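Local coordinates for Rpb7-binding protein seb1 (Schizosaccharomyces pombe 972h-, PDB 5MDT) that probably binds the C-terminal domain of RNA polymerase II through its CTD-interacting domain, and drives transcription termination by binding the polymerase and nascent RNA, at residues G3-D8 with Q42-V47; I122-D127 with L143-K148. One frame throughout, in Å; residues are numbered along the deposited sequence.

Interaction 1: G3-D8 with Q42-V47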
ATOM      1  N   GLY A   3      -0.939   4.535  17.903  1.00 59.72           N
ATOM      2  CA  GLY A   3      -1.123   5.833  17.269  1.00 54.22           C
ATOM      3  C   GLY A   3      -0.367   6.212  16.006  1.00 44.71           C
ATOM      4  O   GLY A   3       0.601   5.566  15.569  1.00 41.54           O
ATOM      5  N   ILE A   4      -0.801   7.323  15.435  1.00 37.25           N
ATOM      6  CA  ILE A   4      -0.214   7.861  14.206  1.00 34.21           C
ATOM      7  C   ILE A   4       1.222   8.337  14.437  1.00 38.81           C
ATOM      8  O   ILE A   4       2.044   8.193  13.526  1.00 36.42           O
ATOM      9  CB  ILE A   4      -1.126   8.935  13.524  1.00 36.44           C
ATOM     10  CG1 ILE A   4      -0.633   9.313  12.107  1.00 35.25           C
ATOM     11  CG2 ILE A   4      -1.327  10.178  14.401  1.00 39.16           C
ATOM     12  CD1 ILE A   4      -0.776   8.207  11.006  1.00 35.32           C
ATOM     13  N   ALA A   5       1.536   8.881  15.642  1.00 38.38           N
ATOM     14  CA  ALA A   5       2.896   9.349  15.940  1.00 39.47           C
ATOM     15  C   ALA A   5       3.892   8.172  15.879  1.00 41.49           C
ATOM     16  O   ALA A   5       4.941   8.288  15.235  1.00 39.86           O
ATOM     17  CB  ALA A   5       2.944  10.024  17.303  1.00 42.81           C
ATOM     18  N   GLU A   6       3.528   7.020  16.482  1.00 38.33           N
ATOM     19  CA  GLU A   6       4.380   5.822  16.425  1.00 38.85           C
ATOM     20  C   GLU A   6       4.544   5.345  14.972  1.00 39.87           C
ATOM     21  O   GLU A   6       5.660   5.017  14.562  1.00 39.15           O
ATOM     22  CB  GLU A   6       3.794   4.695  17.289  1.00 42.28           C
ATOM     23  CG  GLU A   6       4.683   3.467  17.307  1.00 53.67           C
ATOM     24  CD  GLU A   6       4.517   2.444  18.414  1.00 79.68           C
ATOM     25  OE1 GLU A   6       3.505   2.494  19.151  1.00 73.57           O
ATOM     26  OE2 GLU A   6       5.402   1.566  18.522  1.00 80.89           O
ATOM     27  N   PHE A   7       3.435   5.307  14.208  1.00 32.50           N
ATOM     28  CA  PHE A   7       3.442   4.879  12.803  1.00 30.89           C
ATOM     29  C   PHE A   7       4.417   5.754  11.979  1.00 32.65           C
ATOM     30  O   PHE A   7       5.253   5.205  11.253  1.00 32.01           O
ATOM     31  CB  PHE A   7       1.996   5.006  12.268  1.00 31.02           C
ATOM     32  CG  PHE A   7       1.725   4.477  10.875  1.00 29.81           C
ATOM     33  CD1 PHE A   7       1.294   3.164  10.682  1.00 30.77           C
ATOM     34  CD2 PHE A   7       1.806   5.322   9.765  1.00 29.93           C
ATOM     35  CE1 PHE A   7       0.971   2.698   9.400  1.00 29.90           C
ATOM     36  CE2 PHE A   7       1.466   4.871   8.492  1.00 30.09           C
ATOM     37  CZ  PHE A   7       1.059   3.553   8.308  1.00 28.92           C
ATOM     38  N   ASP A   8       4.323   7.101  12.110  1.00 31.30           N
ATOM     39  CA  ASP A   8       5.213   8.018  11.380  1.00 30.95           C
ATOM     40  C   ASP A   8       6.685   7.815  11.789  1.00 36.95           C
ATOM     41  O   ASP A   8       7.574   7.917  10.935  1.00 37.28           O
ATOM     42  CB  ASP A   8       4.785   9.476  11.603  1.00 32.19           C
ATOM     43  CG  ASP A   8       3.434   9.821  11.001  1.00 41.12           C
ATOM     44  OD1 ASP A   8       2.936   9.031  10.155  1.00 34.55           O
ATOM     45  OD2 ASP A   8       2.873  10.884  11.370  1.00 44.59           O
ATOM     46  N   GLN A  42      -5.413   9.442   8.143  1.00 28.91           N
ATOM     47  CA  GLN A  42      -4.045   9.828   8.572  1.00 27.87           C
ATOM     48  C   GLN A  42      -3.030   8.761   8.189  1.00 28.99           C
ATOM     49  O   GLN A  42      -1.963   9.067   7.683  1.00 26.92           O
ATOM     50  CB  GLN A  42      -3.990  10.068  10.108  1.00 29.99           C
ATOM     51  CG  GLN A  42      -4.921  11.160  10.642  1.00 29.80           C
ATOM     52  CD  GLN A  42      -4.619  12.531  10.030  1.00 39.34           C
ATOM     53  OE1 GLN A  42      -3.476  12.850   9.720  1.00 33.20           O
ATOM     54  NE2 GLN A  42      -5.644  13.294   9.718  1.00 33.86           N
ATOM     55  N   PHE A  43      -3.354   7.504   8.437  1.00 27.79           N
ATOM     56  CA  PHE A  43      -2.420   6.410   8.121  1.00 26.12           C
ATOM     57  C   PHE A  43      -2.222   6.277   6.614  1.00 28.03           C
ATOM     58  O   PHE A  43      -1.079   6.160   6.162  1.00 27.98           O
ATOM     59  CB  PHE A  43      -3.005   5.117   8.730  1.00 28.76           C
ATOM     60  CG  PHE A  43      -2.890   5.087  10.248  1.00 30.68           C
ATOM     61  CD1 PHE A  43      -3.869   5.663  11.054  1.00 34.26           C
ATOM     62  CD2 PHE A  43      -1.790   4.519  10.865  1.00 33.06           C
ATOM     63  CE1 PHE A  43      -3.738   5.664  12.451  1.00 35.68           C
ATOM     64  CE2 PHE A  43      -1.674   4.496  12.264  1.00 34.84           C
ATOM     65  CZ  PHE A  43      -2.649   5.059  13.048  1.00 34.36           C
ATOM     66  N   VAL A  44      -3.302   6.332   5.817  1.00 26.77           N
ATOM     67  CA  VAL A  44      -3.169   6.234   4.356  1.00 26.49           C
ATOM     68  C   VAL A  44      -2.331   7.446   3.810  1.00 26.75           C
ATOM     69  O   VAL A  44      -1.374   7.246   3.042  1.00 27.31           O
ATOM     70  CB  VAL A  44      -4.529   6.040   3.627  1.00 30.14           C
ATOM     71  CG1 VAL A  44      -4.340   6.019   2.105  1.00 31.03           C
ATOM     72  CG2 VAL A  44      -5.208   4.737   4.097  1.00 30.68           C
ATOM     73  N   ALA A  45      -2.627   8.656   4.272  1.00 26.61           N
ATOM     74  CA  ALA A  45      -1.857   9.849   3.862  1.00 25.19           C
ATOM     75  C   ALA A  45      -0.379   9.731   4.288  1.00 27.41           C
ATOM     76  O   ALA A  45       0.503  10.170   3.541  1.00 27.39           O
ATOM     77  CB  ALA A  45      -2.496  11.127   4.456  1.00 26.77           C
ATOM     78  N   SER A  46      -0.095   9.185   5.479  1.00 24.29           N
ATOM     79  CA  SER A  46       1.303   9.010   5.920  1.00 23.62           C
ATOM     80  C   SER A  46       2.062   8.005   5.017  1.00 27.71           C
ATOM     81  O   SER A  46       3.231   8.228   4.702  1.00 26.64           O
ATOM     82  CB  SER A  46       1.359   8.592   7.390  1.00 27.54           C
ATOM     83  OG  SER A  46       1.136   9.718   8.230  1.00 28.94           O
ATOM     84  N   VAL A  47       1.397   6.917   4.564  1.00 25.65           N
ATOM     85  CA  VAL A  47       2.052   5.976   3.637  1.00 25.49           C
ATOM     86  C   VAL A  47       2.338   6.710   2.299  1.00 27.01           C
ATOM     87  O   VAL A  47       3.408   6.529   1.715  1.00 27.78           O
ATOM     88  CB  VAL A  47       1.139   4.760   3.427  1.00 27.88           C
ATOM     89  CG1 VAL A  47       1.673   3.858   2.302  1.00 28.36           C
ATOM     90  CG2 VAL A  47       0.996   3.987   4.734  1.00 28.07           C
TER

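Interaction 2: I122-D127 with L143-K148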
ATOM      1  N   ILE A 122       6.367  -5.956  -8.248  1.00 43.11           N
ATOM      2  CA  ILE A 122       5.092  -5.222  -8.220  1.00 41.58           C
ATOM      3  C   ILE A 122       4.054  -6.020  -9.024  1.00 47.75           C
ATOM      4  O   ILE A 122       2.895  -6.088  -8.614  1.00 47.17           O
ATOM      5  CB  ILE A 122       5.268  -3.773  -8.718  1.00 43.83           C
ATOM      6  CG1 ILE A 122       6.444  -3.095  -7.967  1.00 43.07           C
ATOM      7  CG2 ILE A 122       3.953  -2.960  -8.514  1.00 44.36           C
ATOM      8  CD1 ILE A 122       6.863  -1.659  -8.534  1.00 41.54           C
ATOM      9  N   LEU A 123       4.489  -6.698 -10.104  1.00 48.19           N
ATOM     10  CA  LEU A 123       3.608  -7.603 -10.850  1.00 51.53           C
ATOM     11  C   LEU A 123       3.095  -8.680  -9.903  1.00 55.48           C
ATOM     12  O   LEU A 123       1.903  -8.986  -9.933  1.00 58.09           O
ATOM     13  CB  LEU A 123       4.315  -8.265 -12.048  1.00 55.22           C
ATOM     14  CG  LEU A 123       4.319  -7.520 -13.354  1.00 62.05           C
ATOM     15  CD1 LEU A 123       4.858  -8.429 -14.451  1.00 65.91           C
ATOM     16  CD2 LEU A 123       2.913  -7.067 -13.756  1.00 65.56           C
ATOM     17  N   LYS A 124       3.974  -9.216  -9.023  1.00 50.02           N
ATOM     18  CA  LYS A 124       3.598 -10.212  -8.012  1.00 50.63           C
ATOM     19  C   LYS A 124       2.521  -9.679  -7.052  1.00 50.10           C
ATOM     20  O   LYS A 124       1.650 -10.447  -6.647  1.00 50.91           O
ATOM     21  CB  LYS A 124       4.817 -10.744  -7.249  1.00 52.90           C
ATOM     22  CG  LYS A 124       5.608 -11.763  -8.055  1.00 68.11           C
ATOM     23  CD  LYS A 124       6.967 -12.080  -7.444  1.00 80.04           C
ATOM     24  CE  LYS A 124       7.510 -13.404  -7.947  1.00 94.84           C
ATOM     25  NZ  LYS A 124       7.762 -13.407  -9.420  1.00105.02           N
ATOM     26  N   LEU A 125       2.549  -8.370  -6.720  1.00 45.31           N
ATOM     27  CA  LEU A 125       1.515  -7.775  -5.886  1.00 43.05           C
ATOM     28  C   LEU A 125       0.166  -7.769  -6.613  1.00 48.28           C
ATOM     29  O   LEU A 125      -0.849  -8.079  -5.995  1.00 48.58           O
ATOM     30  CB  LEU A 125       1.906  -6.367  -5.419  1.00 39.78           C
ATOM     31  CG  LEU A 125       3.079  -6.253  -4.433  1.00 41.57           C
ATOM     32  CD1 LEU A 125       3.404  -4.781  -4.157  1.00 39.47           C
ATOM     33  CD2 LEU A 125       2.805  -6.995  -3.136  1.00 43.11           C
ATOM     34  N   CYS A 126       0.162  -7.495  -7.926  1.00 47.85           N
ATOM     35  CA  CYS A 126      -1.057  -7.521  -8.743  1.00 51.38           C
ATOM     36  C   CYS A 126      -1.730  -8.893  -8.680  1.00 57.69           C
ATOM     37  O   CYS A 126      -2.954  -8.956  -8.575  1.00 59.07           O
ATOM     38  CB  CYS A 126      -0.761  -7.114 -10.181  1.00 54.23           C
ATOM     39  SG  CYS A 126      -0.137  -5.427 -10.339  1.00 56.11           S
ATOM     40  N   ASP A 127      -0.923  -9.975  -8.708  1.00 55.10           N
ATOM     41  CA  ASP A 127      -1.396 -11.359  -8.614  1.00 57.74           C
ATOM     42  C   ASP A 127      -2.060 -11.598  -7.254  1.00 60.65           C
ATOM     43  O   ASP A 127      -3.141 -12.187  -7.203  1.00 62.82           O
ATOM     44  CB  ASP A 127      -0.228 -12.347  -8.787  1.00 60.82           C
ATOM     45  CG  ASP A 127       0.317 -12.501 -10.198  1.00 71.94           C
ATOM     46  OD1 ASP A 127      -0.394 -12.124 -11.157  1.00 75.03           O
ATOM     47  OD2 ASP A 127       1.440 -13.024 -10.343  1.00 77.57           O
ATOM     48  N   LEU A 143      -2.553  -1.394 -14.175  1.00 59.64           N
ATOM     49  CA  LEU A 143      -1.277  -1.547 -13.463  1.00 55.54           C
ATOM     50  C   LEU A 143      -0.363  -2.541 -14.167  1.00 58.07           C
ATOM     51  O   LEU A 143       0.812  -2.240 -14.362  1.00 55.75           O
ATOM     52  CB  LEU A 143      -1.471  -1.969 -11.994  1.00 52.97           C
ATOM     53  CG  LEU A 143      -2.270  -1.046 -11.080  1.00 55.26           C
ATOM     54  CD1 LEU A 143      -2.574  -1.739  -9.759  1.00 53.44           C
ATOM     55  CD2 LEU A 143      -1.551   0.289 -10.842  1.00 55.01           C
ATOM     56  N   ARG A 144      -0.892  -3.717 -14.552  1.00 57.99           N
ATOM     57  CA  ARG A 144      -0.105  -4.728 -15.249  1.00 59.94           C
ATOM     58  C   ARG A 144       0.454  -4.205 -16.566  1.00 67.75           C
ATOM     59  O   ARG A 144       1.637  -4.399 -16.836  1.00 67.57           O
ATOM     60  CB  ARG A 144      -0.919  -6.006 -15.474  1.00 64.02           C
ATOM     61  CG  ARG A 144      -1.020  -6.860 -14.225  1.00 66.23           C
ATOM     62  CD  ARG A 144      -1.747  -8.138 -14.554  1.00 76.55           C
ATOM     63  NE  ARG A 144      -1.697  -9.089 -13.448  1.00 76.76           N
ATOM     64  CZ  ARG A 144      -2.767  -9.565 -12.824  1.00 85.97           C
ATOM     65  NH1 ARG A 144      -3.985  -9.186 -13.195  1.00 71.27           N
ATOM     66  NH2 ARG A 144      -2.631 -10.439 -11.838  1.00 71.68           N
ATOM     67  N   SER A 145      -0.383  -3.511 -17.361  1.00 68.15           N
ATOM     68  CA  SER A 145      -0.006  -2.925 -18.656  1.00 70.51           C
ATOM     69  C   SER A 145       1.166  -1.949 -18.500  1.00 70.44           C
ATOM     70  O   SER A 145       2.139  -2.046 -19.249  1.00 71.87           O
ATOM     71  CB  SER A 145      -1.204  -2.225 -19.291  1.00 77.91           C
ATOM     72  OG  SER A 145      -0.846  -1.484 -20.447  1.00 92.72           O
ATOM     73  N   LYS A 146       1.084  -1.050 -17.499  1.00 62.15           N
ATOM     74  CA  LYS A 146       2.105  -0.053 -17.180  1.00 58.46           C
ATOM     75  C   LYS A 146       3.422  -0.697 -16.757  1.00 58.76           C
ATOM     76  O   LYS A 146       4.481  -0.266 -17.213  1.00 58.43           O
ATOM     77  CB  LYS A 146       1.590   0.941 -16.121  1.00 57.49           C
ATOM     78  CG  LYS A 146       0.599   1.958 -16.684  1.00 68.01           C
ATOM     79  CD  LYS A 146       0.014   2.843 -15.586  1.00 72.93           C
ATOM     80  CE  LYS A 146      -0.908   3.907 -16.133  1.00 83.02           C
ATOM     81  NZ  LYS A 146      -2.211   3.347 -16.582  1.00 94.43           N
ATOM     82  N   LEU A 147       3.362  -1.754 -15.913  1.00 53.49           N
ATOM     83  CA  LEU A 147       4.563  -2.471 -15.482  1.00 51.85           C
ATOM     84  C   LEU A 147       5.244  -3.192 -16.647  1.00 58.27           C
ATOM     85  O   LEU A 147       6.457  -3.049 -16.828  1.00 56.82           O
ATOM     86  CB  LEU A 147       4.244  -3.443 -14.319  1.00 49.95           C
ATOM     87  CG  LEU A 147       3.871  -2.758 -13.003  1.00 51.42           C
ATOM     88  CD1 LEU A 147       3.069  -3.696 -12.104  1.00 51.76           C
ATOM     89  CD2 LEU A 147       5.104  -2.260 -12.279  1.00 52.05           C
ATOM     90  N   LYS A 148       4.454  -3.900 -17.482  1.00 58.95           N
ATOM     91  CA  LYS A 148       4.941  -4.640 -18.651  1.00 64.03           C
ATOM     92  C   LYS A 148       5.633  -3.689 -19.635  1.00 70.87           C
ATOM     93  O   LYS A 148       6.724  -4.000 -20.108  1.00 73.64           O
ATOM     94  CB  LYS A 148       3.795  -5.413 -19.328  1.00 70.10           C
ATOM     95  CG  LYS A 148       3.187  -6.536 -18.473  1.00 83.39           C
ATOM     96  CD  LYS A 148       4.002  -7.828 -18.468  1.00 91.78           C
ATOM     97  CE  LYS A 148       3.228  -8.957 -17.836  1.00 98.51           C
ATOM     98  NZ  LYS A 148       4.067 -10.170 -17.650  1.00105.45           N
TER

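Interaction 1: G3-D8 with Q42-V47
The first turn of helix 4-16 runs nearly parallel to residues 42-47 of helix 40-53, with the axes of the two short segments 10.5 Å apart and 15° between their directions, and Ile4 sits level with Phe43 and Asp8 with Ser46. Phe43 carries much of the contact. Its edge points into the face of Phe7 in a T-shaped stack, planes at 77°, with Phe43 CD2 3.4 Å from Phe7 CD1 and displaced toward the rim of the Phe7 ring. Over a face of the Phe43 ring sits Ile4 CD1, a CH-pi contact 3.8 Å from the centroid and almost on the ring normal. This is the first and third helix of the all-helical CID fold packed side by side; Phe7 also reaches Leu29 and Leu32 of helix 23-35, which comes between them in sequence. The Phe7 ring extends toward helix 40-53 because its CG stands trans to the main-chain N (chi1 -174°), which brings Phe7 CZ to 3.6 Å from Val47 CG2. An alanine in place of Phe7 is likely to leave the edge of Phe43 without its aromatic face and open a gap beside Val47. Near the surface, Ser46 OG donates to the syn side of Asp8 OD1 at 2.7 Å, somewhat out of the carboxylate plane.

Interaction 2: I122-D127 with L143-K148
Leu147 packs against Ile122, Leu123 and Cys126 where helix 119-131 meets helix 137-150, the last two helices of the all-helical CID fold. They form an antiparallel pair, with the axes of the two short segments 10.1 Å apart and 162° between their directions. The apolar contacts come first. Leu147 CD1 lies 3.8 Å from Ile122 CG2, the two side chains crossing at about a right angle, and equally close to Leu123 CD2, whose side chain slides past in the opposite direction. Cys126 SG adds to this layer, 4.0 Å from Leu147 CD1 and also against Leu143 CB. Ile111 of helix 92-113 backs Leu147, and Ala110 of that helix touches Ile122. Further out, the far end of the Lys148 chain crosses Leu123 at about a right angle, CE 3.8 Å from Leu123 CD1 and NZ about as near. The charged contact belongs to Arg144. Its chain, extended from CG to NE, carries the guanidinium past Cys126, whose CB lies over one face. Arg144 NH2 is held by two carboxylates, Glu130 and Asp127. Toward Asp127 the bond lies near the guanidinium plane: Arg144 NH2 donates to the anti lone pair of Asp127 OD1 at 2.9 Å, with an N-H...O angle of 153°.

How the interactions relate
The two contacts hold different helices, on opposite sides of the chain's centre: their own centres are 26 Å apart, and their nearest atoms remain about 11 Å from each other. Interaction 1 joins the N-terminal helix to the third, running the same way; interaction 2 closes the C-terminal end with a near-antiparallel pair. Both are partly buried, with apolar side chains inside and polar groups toward the surface. The inner layer is built round an aromatic pair in interaction 1, and is aliphatic with a cysteine in interaction 2. Outside, a serine-carboxylate hydrogen bond in the first is matched by an arginine-carboxylate salt bridge in the second. Helix 59-79 runs behind both, touching Phe7 and Val47 through Ile69 and Ile122 through Leu63.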